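PDB 5MV0: L protein from CAS virus, which probably acts, through this N-terminal domain of the viral polymerase, as a cap-snatching endonuclease that cuts capped host RNAs to prime viral transcription. Local coordinates for residues P110-R115 with L187-T192; L157-L162 with K197-E202; I168-D173 with E182-L187. All blocks are in the same frame, centred on the assembly; numbering follows the deposited sequence.

Contact 1 (P110-R115 with L187-T192)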
ATOM      1  N   PRO B 110      -0.690  31.137   9.447  1.00 31.81           N
ATOM      2  CA  PRO B 110       0.733  31.409   9.715  1.00 25.30           C
ATOM      3  C   PRO B 110       1.036  31.745  11.158  1.00 24.78           C
ATOM      4  O   PRO B 110       2.132  31.419  11.634  1.00 28.87           O
ATOM      5  CB  PRO B 110       1.053  32.586   8.777  1.00 39.19           C
ATOM      6  CG  PRO B 110      -0.275  33.113   8.313  1.00 38.63           C
ATOM      7  CD  PRO B 110      -1.208  31.945   8.330  1.00 28.14           C
ATOM      8  N   SER B 111       0.112  32.388  11.880  1.00 26.64           N
ATOM      9  CA  SER B 111       0.388  32.695  13.280  1.00 34.13           C
ATOM     10  C   SER B 111       0.394  31.427  14.123  1.00 27.55           C
ATOM     11  O   SER B 111       1.150  31.328  15.099  1.00 29.84           O
ATOM     12  CB  SER B 111      -0.631  33.697  13.826  1.00 38.03           C
ATOM     13  OG  SER B 111      -1.925  33.128  13.881  1.00 42.62           O
ATOM     14  N   ASP B 112      -0.454  30.454  13.775  1.00 24.17           N
ATOM     15  CA  ASP B 112      -0.381  29.143  14.416  1.00 28.88           C
ATOM     16  C   ASP B 112       0.883  28.397  14.010  1.00 24.50           C
ATOM     17  O   ASP B 112       1.486  27.697  14.831  1.00 25.68           O
ATOM     18  CB  ASP B 112      -1.622  28.320  14.075  1.00 27.93           C
ATOM     19  CG  ASP B 112      -2.835  28.756  14.863  1.00 32.54           C
ATOM     20  OD1 ASP B 112      -2.651  29.235  16.000  1.00 31.75           O
ATOM     21  OD2 ASP B 112      -3.966  28.642  14.339  1.00 35.65           O
ATOM     22  N   GLN B 113       1.298  28.527  12.744  1.00 22.29           N
ATOM     23  CA  GLN B 113       2.578  27.959  12.333  1.00 25.17           C
ATOM     24  C   GLN B 113       3.718  28.477  13.203  1.00 27.61           C
ATOM     25  O   GLN B 113       4.594  27.703  13.617  1.00 22.63           O
ATOM     26  CB  GLN B 113       2.852  28.268  10.859  1.00 25.10           C
ATOM     27  CG  GLN B 113       1.947  27.529   9.882  1.00 20.85           C
ATOM     28  CD  GLN B 113       1.999  28.083   8.472  1.00 26.92           C
ATOM     29  OE1 GLN B 113       2.957  28.753   8.081  1.00 26.47           O
ATOM     30  NE2 GLN B 113       0.952  27.819   7.704  1.00 25.13           N
ATOM     31  N   LYS B 114       3.720  29.782  13.499  1.00 26.34           N
ATOM     32  CA  LYS B 114       4.819  30.357  14.271  1.00 26.89           C
ATOM     33  C   LYS B 114       4.843  29.810  15.689  1.00 20.77           C
ATOM     34  O   LYS B 114       5.912  29.470  16.209  1.00 24.84           O
ATOM     35  CB  LYS B 114       4.716  31.890  14.293  1.00 26.12           C
ATOM     36  CG  LYS B 114       4.863  32.534  12.922  1.00 38.10           C
ATOM     37  CD  LYS B 114       5.702  33.805  12.971  1.00 51.34           C
ATOM     38  CE  LYS B 114       5.477  34.666  11.731  1.00 58.96           C
ATOM     39  NZ  LYS B 114       5.625  33.886  10.466  1.00 60.07           N
ATOM     40  N   ARG B 115       3.674  29.730  16.329  1.00 22.68           N
ATOM     41  CA  ARG B 115       3.601  29.228  17.697  1.00 32.15           C
ATOM     42  C   ARG B 115       3.954  27.751  17.754  1.00 26.39           C
ATOM     43  O   ARG B 115       4.632  27.303  18.688  1.00 25.94           O
ATOM     44  CB  ARG B 115       2.205  29.462  18.275  1.00 29.15           C
ATOM     45  CG  ARG B 115       1.752  30.912  18.226  1.00 41.95           C
ATOM     46  CD  ARG B 115       0.806  31.236  19.368  1.00 46.40           C
ATOM     47  NE  ARG B 115      -0.267  30.256  19.471  1.00 49.77           N
ATOM     48  CZ  ARG B 115      -1.317  30.210  18.660  1.00 52.38           C
ATOM     49  NH1 ARG B 115      -1.440  31.094  17.673  1.00 54.43           N
ATOM     50  NH2 ARG B 115      -2.244  29.274  18.833  1.00 53.25           N
ATOM     51  N   LEU B 187      -8.564  21.531  12.125  1.00 19.60           N
ATOM     52  CA  LEU B 187      -8.930  20.806  10.916  1.00 16.57           C
ATOM     53  C   LEU B 187     -10.032  21.532  10.154  1.00 20.17           C
ATOM     54  O   LEU B 187     -10.000  21.585   8.922  1.00 18.78           O
ATOM     55  CB  LEU B 187      -9.340  19.374  11.260  1.00 19.02           C
ATOM     56  CG  LEU B 187      -8.196  18.582  11.903  1.00 19.96           C
ATOM     57  CD1 LEU B 187      -8.681  17.255  12.422  1.00 23.79           C
ATOM     58  CD2 LEU B 187      -7.018  18.381  10.942  1.00 22.59           C
ATOM     59  N   LYS B 188     -11.005  22.117  10.865  1.00 18.75           N
ATOM     60  CA  LYS B 188     -12.036  22.890  10.176  1.00 19.55           C
ATOM     61  C   LYS B 188     -11.423  24.065   9.423  1.00 18.63           C
ATOM     62  O   LYS B 188     -11.778  24.320   8.265  1.00 21.18           O
ATOM     63  CB  LYS B 188     -13.089  23.391  11.166  1.00 25.04           C
ATOM     64  CG  LYS B 188     -14.186  22.401  11.452  1.00 32.75           C
ATOM     65  CD  LYS B 188     -15.523  23.112  11.674  1.00 39.77           C
ATOM     66  CE  LYS B 188     -15.500  23.968  12.927  1.00 39.46           C
ATOM     67  NZ  LYS B 188     -16.812  24.637  13.155  1.00 50.53           N
ATOM     68  N   ARG B 189     -10.485  24.774  10.059  1.00 19.02           N
ATOM     69  CA  ARG B 189      -9.786  25.864   9.382  1.00 25.16           C
ATOM     70  C   ARG B 189      -9.010  25.354   8.176  1.00 28.22           C
ATOM     71  O   ARG B 189      -9.037  25.970   7.104  1.00 24.61           O
ATOM     72  CB  ARG B 189      -8.839  26.570  10.351  1.00 21.80           C
ATOM     73  CG  ARG B 189      -9.530  27.515  11.323  1.00 28.03           C
ATOM     74  CD  ARG B 189      -8.517  28.455  11.990  1.00 28.22           C
ATOM     75  NE  ARG B 189      -7.480  27.710  12.691  1.00 30.76           N
ATOM     76  CZ  ARG B 189      -7.573  27.311  13.955  1.00 35.19           C
ATOM     77  NH1 ARG B 189      -8.657  27.600  14.668  1.00 35.12           N
ATOM     78  NH2 ARG B 189      -6.581  26.621  14.503  1.00 29.63           N
ATOM     79  N   SER B 190      -8.302  24.231   8.337  1.00 20.78           N
ATOM     80  CA  SER B 190      -7.574  23.637   7.218  1.00 19.98           C
ATOM     81  C   SER B 190      -8.502  23.317   6.056  1.00 23.84           C
ATOM     82  O   SER B 190      -8.114  23.452   4.888  1.00 23.16           O
ATOM     83  CB  SER B 190      -6.839  22.373   7.678  1.00 17.10           C
ATOM     84  OG  SER B 190      -5.796  22.700   8.582  1.00 27.99           O
ATOM     85  N   LEU B 191      -9.734  22.889   6.353  1.00 19.35           N
ATOM     86  CA  LEU B 191     -10.667  22.570   5.277  1.00 20.77           C
ATOM     87  C   LEU B 191     -10.975  23.803   4.436  1.00 27.57           C
ATOM     88  O   LEU B 191     -11.055  23.712   3.203  1.00 21.94           O
ATOM     89  CB  LEU B 191     -11.954  21.960   5.844  1.00 23.88           C
ATOM     90  CG  LEU B 191     -12.918  21.280   4.866  1.00 23.82           C
ATOM     91  CD1 LEU B 191     -12.254  20.117   4.128  1.00 20.73           C
ATOM     92  CD2 LEU B 191     -14.213  20.801   5.546  1.00 29.64           C
ATOM     93  N   THR B 192     -11.131  24.973   5.077  1.00 23.03           N
ATOM     94  CA  THR B 192     -11.497  26.180   4.329  1.00 34.19           C
ATOM     95  C   THR B 192     -10.383  26.679   3.413  1.00 28.13           C
ATOM     96  O   THR B 192     -10.631  27.586   2.612  1.00 31.25           O
ATOM     97  CB  THR B 192     -11.900  27.329   5.267  1.00 28.94           C
ATOM     98  OG1 THR B 192     -10.754  27.780   5.999  1.00 26.87           O
ATOM     99  CG2 THR B 192     -12.970  26.878   6.248  1.00 30.97           C
TER
HETATM  100  O   HOH W   1      -4.104  27.355  11.917  1.00 28.47           O
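D112 and R189 form a salt bridge in which no N-H points at the oxygen: OD2 of D112 lies 3.3 Å from NH2 of R189 but well out of the guanidinium plane, so the direct approach rests on charge rather than on a hydrogen bond. They belong to a surface salt-bridge network, D112-R115-R189, on a domain of the PDDEXK nuclease clan. It links the first turns of helix 110-122 to helix 181-192. The backbones stay well apart, with the CA atoms of D112 and R189 11.2 Å from each other. R189 supplies most of the reach towards the short D112, its long chain turning at chi3 (-58°) so that the guanidinium plane is 46° from the carboxylate. The stronger polar partner of R189 NH2 is E186, one turn earlier on its own helix, so D112 is a second acid beside an arginine already engaged.

The other carboxylate oxygen of D112 is taken up within its own helix. Three residues on, R115 straddles OD1 with both terminal nitrogens, NH1 at 2.8 Å and NH2 at 2.9 Å from that oxygen, although the bent angles make both hydrogen bonds weak. Near the start of a helix an aspartate is well placed, since its negative charge would be favoured by the helix dipole. The two oxygens thus face different arginines, which probably steadies the carboxylate. A water completes the crossing: it donates to D112 OD2 at 2.7 Å and accepts a weak hydrogen bond from R189 NE at 3.5 Å.

Contact 2 (L157-L162 with K197-E202)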
ATOM      1  N   LEU B 157      -6.433  12.821  -2.342  1.00 17.78           N
ATOM      2  CA  LEU B 157      -6.621  11.833  -1.279  1.00 17.17           C
ATOM      3  C   LEU B 157      -6.300  12.421   0.096  1.00 17.40           C
ATOM      4  O   LEU B 157      -6.989  12.116   1.077  1.00 17.94           O
ATOM      5  CB  LEU B 157      -5.775  10.593  -1.560  1.00 14.38           C
ATOM      6  CG  LEU B 157      -6.148   9.796  -2.817  1.00 18.05           C
ATOM      7  CD1 LEU B 157      -5.255   8.559  -2.977  1.00 17.02           C
ATOM      8  CD2 LEU B 157      -7.627   9.397  -2.785  1.00 15.89           C
ATOM      9  N   LEU B 158      -5.263  13.261   0.193  1.00 16.21           N
ATOM     10  CA  LEU B 158      -5.022  13.997   1.433  1.00 16.62           C
ATOM     11  C   LEU B 158      -6.219  14.850   1.796  1.00 16.94           C
ATOM     12  O   LEU B 158      -6.571  14.976   2.979  1.00 18.70           O
ATOM     13  CB  LEU B 158      -3.792  14.898   1.309  1.00 17.37           C
ATOM     14  CG  LEU B 158      -2.398  14.383   1.666  1.00 20.06           C
ATOM     15  CD1 LEU B 158      -2.292  14.002   3.161  1.00 18.84           C
ATOM     16  CD2 LEU B 158      -2.040  13.224   0.781  1.00 21.89           C
ATOM     17  N   PHE B 159      -6.816  15.499   0.795  1.00 16.43           N
ATOM     18  CA  PHE B 159      -8.022  16.284   1.023  1.00 15.13           C
ATOM     19  C   PHE B 159      -9.154  15.415   1.556  1.00 17.44           C
ATOM     20  O   PHE B 159      -9.852  15.798   2.499  1.00 14.86           O
ATOM     21  CB  PHE B 159      -8.467  16.979  -0.270  1.00 14.56           C
ATOM     22  CG  PHE B 159      -9.863  17.531  -0.176  1.00 18.31           C
ATOM     23  CD1 PHE B 159     -10.104  18.703   0.539  1.00 18.20           C
ATOM     24  CD2 PHE B 159     -10.941  16.848  -0.731  1.00 15.30           C
ATOM     25  CE1 PHE B 159     -11.399  19.199   0.672  1.00 17.44           C
ATOM     26  CE2 PHE B 159     -12.237  17.339  -0.598  1.00 18.38           C
ATOM     27  CZ  PHE B 159     -12.467  18.517   0.091  1.00 19.82           C
ATOM     28  N   GLU B 160      -9.374  14.249   0.937  1.00 13.99           N
ATOM     29  CA  GLU B 160     -10.487  13.395   1.356  1.00 15.18           C
ATOM     30  C   GLU B 160     -10.306  12.876   2.777  1.00 13.14           C
ATOM     31  O   GLU B 160     -11.300  12.676   3.488  1.00 13.92           O
ATOM     32  CB  GLU B 160     -10.654  12.219   0.387  1.00 19.49           C
ATOM     33  CG  GLU B 160     -11.114  12.637  -0.992  1.00 17.47           C
ATOM     34  CD  GLU B 160     -12.503  13.265  -0.988  1.00 19.98           C
ATOM     35  OE1 GLU B 160     -13.333  12.884  -0.141  1.00 22.82           O
ATOM     36  OE2 GLU B 160     -12.763  14.154  -1.824  1.00 23.07           O
ATOM     37  N   LEU B 161      -9.063  12.632   3.206  1.00 12.65           N
ATOM     38  CA  LEU B 161      -8.844  12.254   4.604  1.00 16.26           C
ATOM     39  C   LEU B 161      -9.418  13.315   5.526  1.00 18.87           C
ATOM     40  O   LEU B 161     -10.078  13.005   6.523  1.00 13.83           O
ATOM     41  CB  LEU B 161      -7.351  12.086   4.897  1.00 13.15           C
ATOM     42  CG  LEU B 161      -6.598  10.917   4.277  1.00 16.00           C
ATOM     43  CD1 LEU B 161      -5.179  10.951   4.806  1.00 13.28           C
ATOM     44  CD2 LEU B 161      -7.305   9.592   4.641  1.00 12.33           C
ATOM     45  N   LEU B 162      -9.187  14.575   5.181  1.00 16.58           N
ATOM     46  CA  LEU B 162      -9.626  15.692   6.011  1.00 15.74           C
ATOM     47  C   LEU B 162     -11.137  15.896   5.921  1.00 17.74           C
ATOM     48  O   LEU B 162     -11.818  16.027   6.944  1.00 15.96           O
ATOM     49  CB  LEU B 162      -8.871  16.948   5.575  1.00 15.98           C
ATOM     50  CG  LEU B 162      -9.216  18.282   6.254  1.00 22.58           C
ATOM     51  CD1 LEU B 162      -8.771  18.270   7.713  1.00 18.99           C
ATOM     52  CD2 LEU B 162      -8.584  19.453   5.475  1.00 20.21           C
ATOM     53  N   LYS B 197     -14.068  23.981  -5.749  1.00 19.40           N
ATOM     54  CA  LYS B 197     -14.382  22.831  -6.589  1.00 26.60           C
ATOM     55  C   LYS B 197     -14.046  21.531  -5.871  1.00 24.96           C
ATOM     56  O   LYS B 197     -14.844  20.585  -5.881  1.00 23.06           O
ATOM     57  CB  LYS B 197     -13.643  22.923  -7.927  1.00 24.82           C
ATOM     58  CG  LYS B 197     -13.895  21.718  -8.843  1.00 28.69           C
ATOM     59  CD  LYS B 197     -13.368  21.965 -10.254  1.00 36.42           C
ATOM     60  CE  LYS B 197     -13.704  20.805 -11.188  1.00 35.71           C
ATOM     61  NZ  LYS B 197     -12.738  19.684 -11.001  1.00 39.81           N
ATOM     62  N   THR B 198     -12.869  21.475  -5.242  1.00 19.19           N
ATOM     63  CA  THR B 198     -12.502  20.310  -4.447  1.00 23.21           C
ATOM     64  C   THR B 198     -13.497  20.088  -3.308  1.00 23.78           C
ATOM     65  O   THR B 198     -13.913  18.952  -3.041  1.00 19.92           O
ATOM     66  CB  THR B 198     -11.085  20.500  -3.910  1.00 21.92           C
ATOM     67  OG1 THR B 198     -10.181  20.703  -5.012  1.00 23.04           O
ATOM     68  CG2 THR B 198     -10.627  19.289  -3.098  1.00 27.15           C
ATOM     69  N   LEU B 199     -13.905  21.175  -2.646  1.00 21.97           N
ATOM     70  CA  LEU B 199     -14.778  21.073  -1.484  1.00 23.21           C
ATOM     71  C   LEU B 199     -16.154  20.526  -1.838  1.00 31.60           C
ATOM     72  O   LEU B 199     -16.791  19.883  -0.997  1.00 26.70           O
ATOM     73  CB  LEU B 199     -14.915  22.443  -0.817  1.00 18.92           C
ATOM     74  CG  LEU B 199     -13.778  22.866   0.106  1.00 24.58           C
ATOM     75  CD1 LEU B 199     -13.754  24.380   0.318  1.00 20.96           C
ATOM     76  CD2 LEU B 199     -13.901  22.136   1.448  1.00 22.07           C
ATOM     77  N   THR B 200     -16.639  20.774  -3.061  1.00 23.88           N
ATOM     78  CA  THR B 200     -18.024  20.474  -3.395  1.00 25.02           C
ATOM     79  C   THR B 200     -18.186  19.354  -4.410  1.00 30.00           C
ATOM     80  O   THR B 200     -19.316  18.922  -4.651  1.00 29.87           O
ATOM     81  CB  THR B 200     -18.744  21.733  -3.925  1.00 36.13           C
ATOM     82  OG1 THR B 200     -18.124  22.198  -5.140  1.00 25.39           O
ATOM     83  CG2 THR B 200     -18.739  22.847  -2.870  1.00 32.26           C
ATOM     84  N   SER B 201     -17.106  18.870  -5.008  1.00 24.62           N
ATOM     85  CA  SER B 201     -17.240  17.871  -6.055  1.00 30.96           C
ATOM     86  C   SER B 201     -17.440  16.482  -5.453  1.00 28.68           C
ATOM     87  O   SER B 201     -16.968  16.180  -4.354  1.00 24.73           O
ATOM     88  CB  SER B 201     -16.007  17.868  -6.952  1.00 28.13           C
ATOM     89  OG  SER B 201     -14.878  17.482  -6.193  1.00 34.62           O
ATOM     90  N   GLU B 202     -18.148  15.632  -6.189  1.00 25.41           N
ATOM     91  CA  GLU B 202     -18.333  14.259  -5.743  1.00 30.75           C
ATOM     92  C   GLU B 202     -17.013  13.506  -5.841  1.00 27.66           C
ATOM     93  O   GLU B 202     -16.227  13.716  -6.765  1.00 31.19           O
ATOM     94  CB  GLU B 202     -19.411  13.558  -6.575  1.00 41.27           C
ATOM     95  CG  GLU B 202     -19.174  12.054  -6.749  1.00 49.92           C
ATOM     96  CD  GLU B 202     -20.446  11.264  -7.014  1.00 67.31           C
ATOM     97  OE1 GLU B 202     -21.546  11.857  -6.942  1.00 72.80           O
ATOM     98  OE2 GLU B 202     -20.342  10.043  -7.284  1.00 66.15           O
TER
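F159 and T198 meet because each sends a carbon branch away from its backbone nitrogen: CG of F159 is trans to N (chi1 167°), while chi1 of -57° in T198 leaves CG2 trans to its own N and OG1 beside it. The result is a CH-pi contact within a helix-helix interface, where the short helix 196-200 lies against helix 155-170 in this cap-snatching domain of the L protein. The methyl sits over the middle of one face of the phenyl ring, 3.4 Å from CG2 to the centroid and only 10° off the ring normal. Threonine is apt here because it divides its labour: CG2 is given to the aromatic face, and OG1 turns to D195, with which it is hydrogen-bonded just ahead of the helix.

The same ring also meets the backbone of the small helix, with T198 O 3.4 Å from F159 CE2. L199 approaches differently. Its CB bond points away from helix 155-170, yet the branched tip bends back and places CD2 in the ring plane at the edge, crossing F159 at about a right angle. A flat, wholly apolar residue thus takes a methyl above its face and another at its edge. Elsewhere the phenyl packs on L191 of helix 181-192 and lies edge-to-face with the ring of Y194, so F159 is buried where three helices meet. The small helix ends at once beyond T200, where S201 OG is hydrogen-bonded to R156 of helix 155-170. At the edge of the phenyl, F159 CE1 lies 3.9 Å from L199 CD2.

Contact 3 (I168-D173 with E182-L187)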
ATOM      1  N   ILE B 168     -17.585  12.854   9.337  1.00 16.03           N
ATOM      2  CA  ILE B 168     -17.900  11.862  10.366  1.00 15.50           C
ATOM      3  C   ILE B 168     -17.966  12.514  11.743  1.00 21.03           C
ATOM      4  O   ILE B 168     -18.951  12.361  12.476  1.00 20.33           O
ATOM      5  CB  ILE B 168     -16.867  10.725  10.337  1.00 13.13           C
ATOM      6  CG1 ILE B 168     -17.116   9.822   9.127  1.00 17.41           C
ATOM      7  CG2 ILE B 168     -16.888   9.929  11.636  1.00 17.28           C
ATOM      8  CD1 ILE B 168     -15.949   8.915   8.803  1.00 16.10           C
ATOM      9  N   LEU B 169     -16.915  13.247  12.115  1.00 13.78           N
ATOM     10  CA  LEU B 169     -16.834  13.834  13.452  1.00 18.58           C
ATOM     11  C   LEU B 169     -17.880  14.922  13.685  1.00 23.41           C
ATOM     12  O   LEU B 169     -18.215  15.203  14.841  1.00 20.41           O
ATOM     13  CB  LEU B 169     -15.433  14.407  13.682  1.00 16.81           C
ATOM     14  CG  LEU B 169     -14.252  13.414  13.661  1.00 19.24           C
ATOM     15  CD1 LEU B 169     -12.916  14.144  13.556  1.00 19.86           C
ATOM     16  CD2 LEU B 169     -14.253  12.501  14.890  1.00 17.49           C
ATOM     17  N   SER B 170     -18.403  15.538  12.621  1.00 19.92           N
ATOM     18  CA  SER B 170     -19.361  16.634  12.758  1.00 23.40           C
ATOM     19  C   SER B 170     -20.801  16.170  12.924  1.00 22.00           C
ATOM     20  O   SER B 170     -21.668  17.002  13.208  1.00 26.60           O
ATOM     21  CB  SER B 170     -19.281  17.556  11.541  1.00 25.25           C
ATOM     22  OG  SER B 170     -18.042  18.231  11.551  1.00 32.68           O
ATOM     23  N   TYR B 171     -21.082  14.881  12.748  1.00 26.95           N
ATOM     24  CA  TYR B 171     -22.464  14.420  12.810  1.00 26.77           C
ATOM     25  C   TYR B 171     -23.033  14.521  14.222  1.00 30.11           C
ATOM     26  O   TYR B 171     -24.200  14.881  14.399  1.00 30.17           O
ATOM     27  CB  TYR B 171     -22.554  12.986  12.310  1.00 31.01           C
ATOM     28  CG  TYR B 171     -23.952  12.419  12.346  1.00 39.66           C
ATOM     29  CD1 TYR B 171     -24.304  11.453  13.284  1.00 40.67           C
ATOM     30  CD2 TYR B 171     -24.919  12.837  11.434  1.00 44.91           C
ATOM     31  CE1 TYR B 171     -25.587  10.917  13.316  1.00 46.63           C
ATOM     32  CE2 TYR B 171     -26.208  12.307  11.460  1.00 48.56           C
ATOM     33  CZ  TYR B 171     -26.534  11.346  12.404  1.00 52.93           C
ATOM     34  OH  TYR B 171     -27.807  10.816  12.443  1.00 52.63           O
ATOM     35  N   SER B 172     -22.234  14.194  15.234  1.00 20.73           N
ATOM     36  CA  SER B 172     -22.672  14.210  16.623  1.00 26.25           C
ATOM     37  C   SER B 172     -21.512  14.680  17.486  1.00 26.83           C
ATOM     38  O   SER B 172     -20.375  14.239  17.285  1.00 22.06           O
ATOM     39  CB  SER B 172     -23.132  12.818  17.076  1.00 26.08           C
ATOM     40  OG  SER B 172     -23.147  12.726  18.494  1.00 23.79           O
ATOM     41  N   ASP B 173     -21.795  15.572  18.449  1.00 18.30           N
ATOM     42  CA  ASP B 173     -20.713  16.077  19.294  1.00 19.08           C
ATOM     43  C   ASP B 173     -20.209  15.037  20.289  1.00 13.72           C
ATOM     44  O   ASP B 173     -19.323  15.354  21.082  1.00 16.75           O
ATOM     45  CB  ASP B 173     -21.130  17.366  20.022  1.00 16.55           C
ATOM     46  CG  ASP B 173     -22.187  17.147  21.121  1.00 19.74           C
ATOM     47  OD1 ASP B 173     -22.338  16.025  21.667  1.00 17.57           O
ATOM     48  OD2 ASP B 173     -22.849  18.155  21.482  1.00 17.92           O
ATOM     49  N   GLU B 182      -9.395  22.118  20.095  1.00 19.12           N
ATOM     50  CA  GLU B 182      -8.355  22.776  19.306  1.00 20.11           C
ATOM     51  C   GLU B 182      -8.078  22.023  18.010  1.00 20.49           C
ATOM     52  O   GLU B 182      -7.977  22.628  16.935  1.00 19.06           O
ATOM     53  CB  GLU B 182      -7.069  22.896  20.122  1.00 26.52           C
ATOM     54  CG  GLU B 182      -7.123  23.881  21.273  1.00 28.20           C
ATOM     55  CD  GLU B 182      -7.549  23.237  22.584  1.00 27.62           C
ATOM     56  OE1 GLU B 182      -8.315  22.245  22.578  1.00 23.80           O
ATOM     57  OE2 GLU B 182      -7.099  23.730  23.627  1.00 23.89           O
ATOM     58  N   GLU B 183      -7.922  20.699  18.092  1.00 17.66           N
ATOM     59  CA  GLU B 183      -7.629  19.930  16.883  1.00 16.45           C
ATOM     60  C   GLU B 183      -8.801  19.975  15.912  1.00 17.76           C
ATOM     61  O   GLU B 183      -8.617  20.175  14.706  1.00 16.94           O
ATOM     62  CB  GLU B 183      -7.276  18.484  17.238  1.00 17.99           C
ATOM     63  CG  GLU B 183      -6.996  17.631  15.991  1.00 20.21           C
ATOM     64  CD  GLU B 183      -6.204  16.364  16.278  1.00 31.15           C
ATOM     65  OE1 GLU B 183      -6.204  15.874  17.433  1.00 30.88           O
ATOM     66  OE2 GLU B 183      -5.546  15.870  15.338  1.00 29.76           O
ATOM     67  N   TYR B 184     -10.020  19.805  16.428  1.00 16.40           N
ATOM     68  CA  TYR B 184     -11.196  19.876  15.573  1.00 16.98           C
ATOM     69  C   TYR B 184     -11.280  21.229  14.871  1.00 20.13           C
ATOM     70  O   TYR B 184     -11.544  21.295  13.664  1.00 19.47           O
ATOM     71  CB  TYR B 184     -12.456  19.607  16.397  1.00 16.88           C
ATOM     72  CG  TYR B 184     -13.725  19.598  15.586  1.00 20.08           C
ATOM     73  CD1 TYR B 184     -14.074  18.491  14.822  1.00 19.76           C
ATOM     74  CD2 TYR B 184     -14.586  20.687  15.597  1.00 19.02           C
ATOM     75  CE1 TYR B 184     -15.245  18.470  14.093  1.00 25.11           C
ATOM     76  CE2 TYR B 184     -15.751  20.681  14.862  1.00 25.05           C
ATOM     77  CZ  TYR B 184     -16.076  19.572  14.111  1.00 29.51           C
ATOM     78  OH  TYR B 184     -17.238  19.556  13.376  1.00 27.28           O
ATOM     79  N   ASP B 185     -11.038  22.317  15.608  1.00 16.41           N
ATOM     80  CA  ASP B 185     -11.107  23.641  14.997  1.00 23.65           C
ATOM     81  C   ASP B 185      -9.993  23.836  13.971  1.00 21.08           C
ATOM     82  O   ASP B 185     -10.237  24.401  12.898  1.00 19.52           O
ATOM     83  CB  ASP B 185     -11.056  24.734  16.066  1.00 22.04           C
ATOM     84  CG  ASP B 185     -12.366  24.866  16.827  1.00 29.90           C
ATOM     85  OD1 ASP B 185     -12.360  25.479  17.911  1.00 39.18           O
ATOM     86  OD2 ASP B 185     -13.397  24.339  16.354  1.00 27.39           O
ATOM     87  N   GLU B 186      -8.776  23.359  14.275  1.00 20.00           N
ATOM     88  CA  GLU B 186      -7.664  23.459  13.325  1.00 19.44           C
ATOM     89  C   GLU B 186      -7.979  22.725  12.027  1.00 23.57           C
ATOM     90  O   GLU B 186      -7.711  23.236  10.929  1.00 20.49           O
ATOM     91  CB  GLU B 186      -6.380  22.904  13.955  1.00 21.04           C
ATOM     92  CG  GLU B 186      -5.227  22.653  12.973  1.00 25.38           C
ATOM     93  CD  GLU B 186      -4.785  23.916  12.242  1.00 34.45           C
ATOM     94  OE1 GLU B 186      -4.984  25.010  12.801  1.00 28.49           O
ATOM     95  OE2 GLU B 186      -4.247  23.815  11.110  1.00 27.20           O
ATOM     96  N   LEU B 187      -8.564  21.531  12.125  1.00 19.60           N
ATOM     97  CA  LEU B 187      -8.930  20.806  10.916  1.00 16.57           C
ATOM     98  C   LEU B 187     -10.032  21.532  10.154  1.00 20.17           C
ATOM     99  O   LEU B 187     -10.000  21.585   8.922  1.00 18.78           O
ATOM    100  CB  LEU B 187      -9.340  19.374  11.260  1.00 19.02           C
ATOM    101  CG  LEU B 187      -8.196  18.582  11.903  1.00 19.96           C
ATOM    102  CD1 LEU B 187      -8.681  17.255  12.422  1.00 23.79           C
ATOM    103  CD2 LEU B 187      -7.018  18.381  10.942  1.00 22.59           C
TER
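Y184 reaches from helix 181-192 to L169 and S170 at the end of helix 155-170, joining two helices that follow each other in the chain, connected by a loop, in this largely helical lobe. Its CB bond points toward the other segment, and with CG trans to the backbone N (chi1 -177°) the ring extends straight outward from the helix surface. The backbones can therefore stand 8.5 Å apart between the CA atoms of L169 and Y184 while the side chain spans the space.

Along the ring, CE1 meets both residues of segment 168-173: L169 CB lies 4.1 Å from it, at the ring edge and near its plane, and S170 OG 3.8 Å. The first is apolar contact with the base of the leucine side chain; further out, L169 packs on I42 of helix 34-57 and on I179 of the connecting loop, a buried setting that suits a purely hydrocarbon residue. Y184 also rests on L166, one turn back on helix 155-170.

Next comes CZ, 3.5 Å from S170 OG, and finally the phenolic oxygen. Y184 OH and S170 OG share a hydrogen bond in which either could be the donor. Its modelled length is very short, so the exact value is doubtful. Tyrosine serves well at such a border: its ring edge lies against the buried leucine, and its hydroxyl lies beside S170, an exposed residue. The chi1 of S170, -68°, sets OG beside its own backbone N, from where it is also hydrogen-bonded to L166 O, so this hydroxyl probably links the phenol to the end of the helix, though the short modelled distance leaves its details uncertain. OG lies in the plane of the Y184 ring, with S170 CB 3.4 Å from Y184 OH.

Helix 181-192 is the common element: contact 1 uses its later turns, contact 3 its earlier ones, and the two share L187, their centres 14 Å apart. Helix 155-170 likewise serves contacts 2 and 3, whose centres are 16 Å apart. Between contacts 1 and 2, 18 Å apart, a hydrophobic seam runs through L191, whose CG is 3.7 Å from L199 CD2; L187 CD2 is equally close to L162 CD1. E186 OE1 and D112 OD2, two acids 4.1 Å apart, both pair with R189, which probably offsets their like charges. Contact 1 ties the helical lobe to the helix that follows strand 98-106 of the nuclease sheet, while contacts 2 and 3 hold the C-terminal helices together.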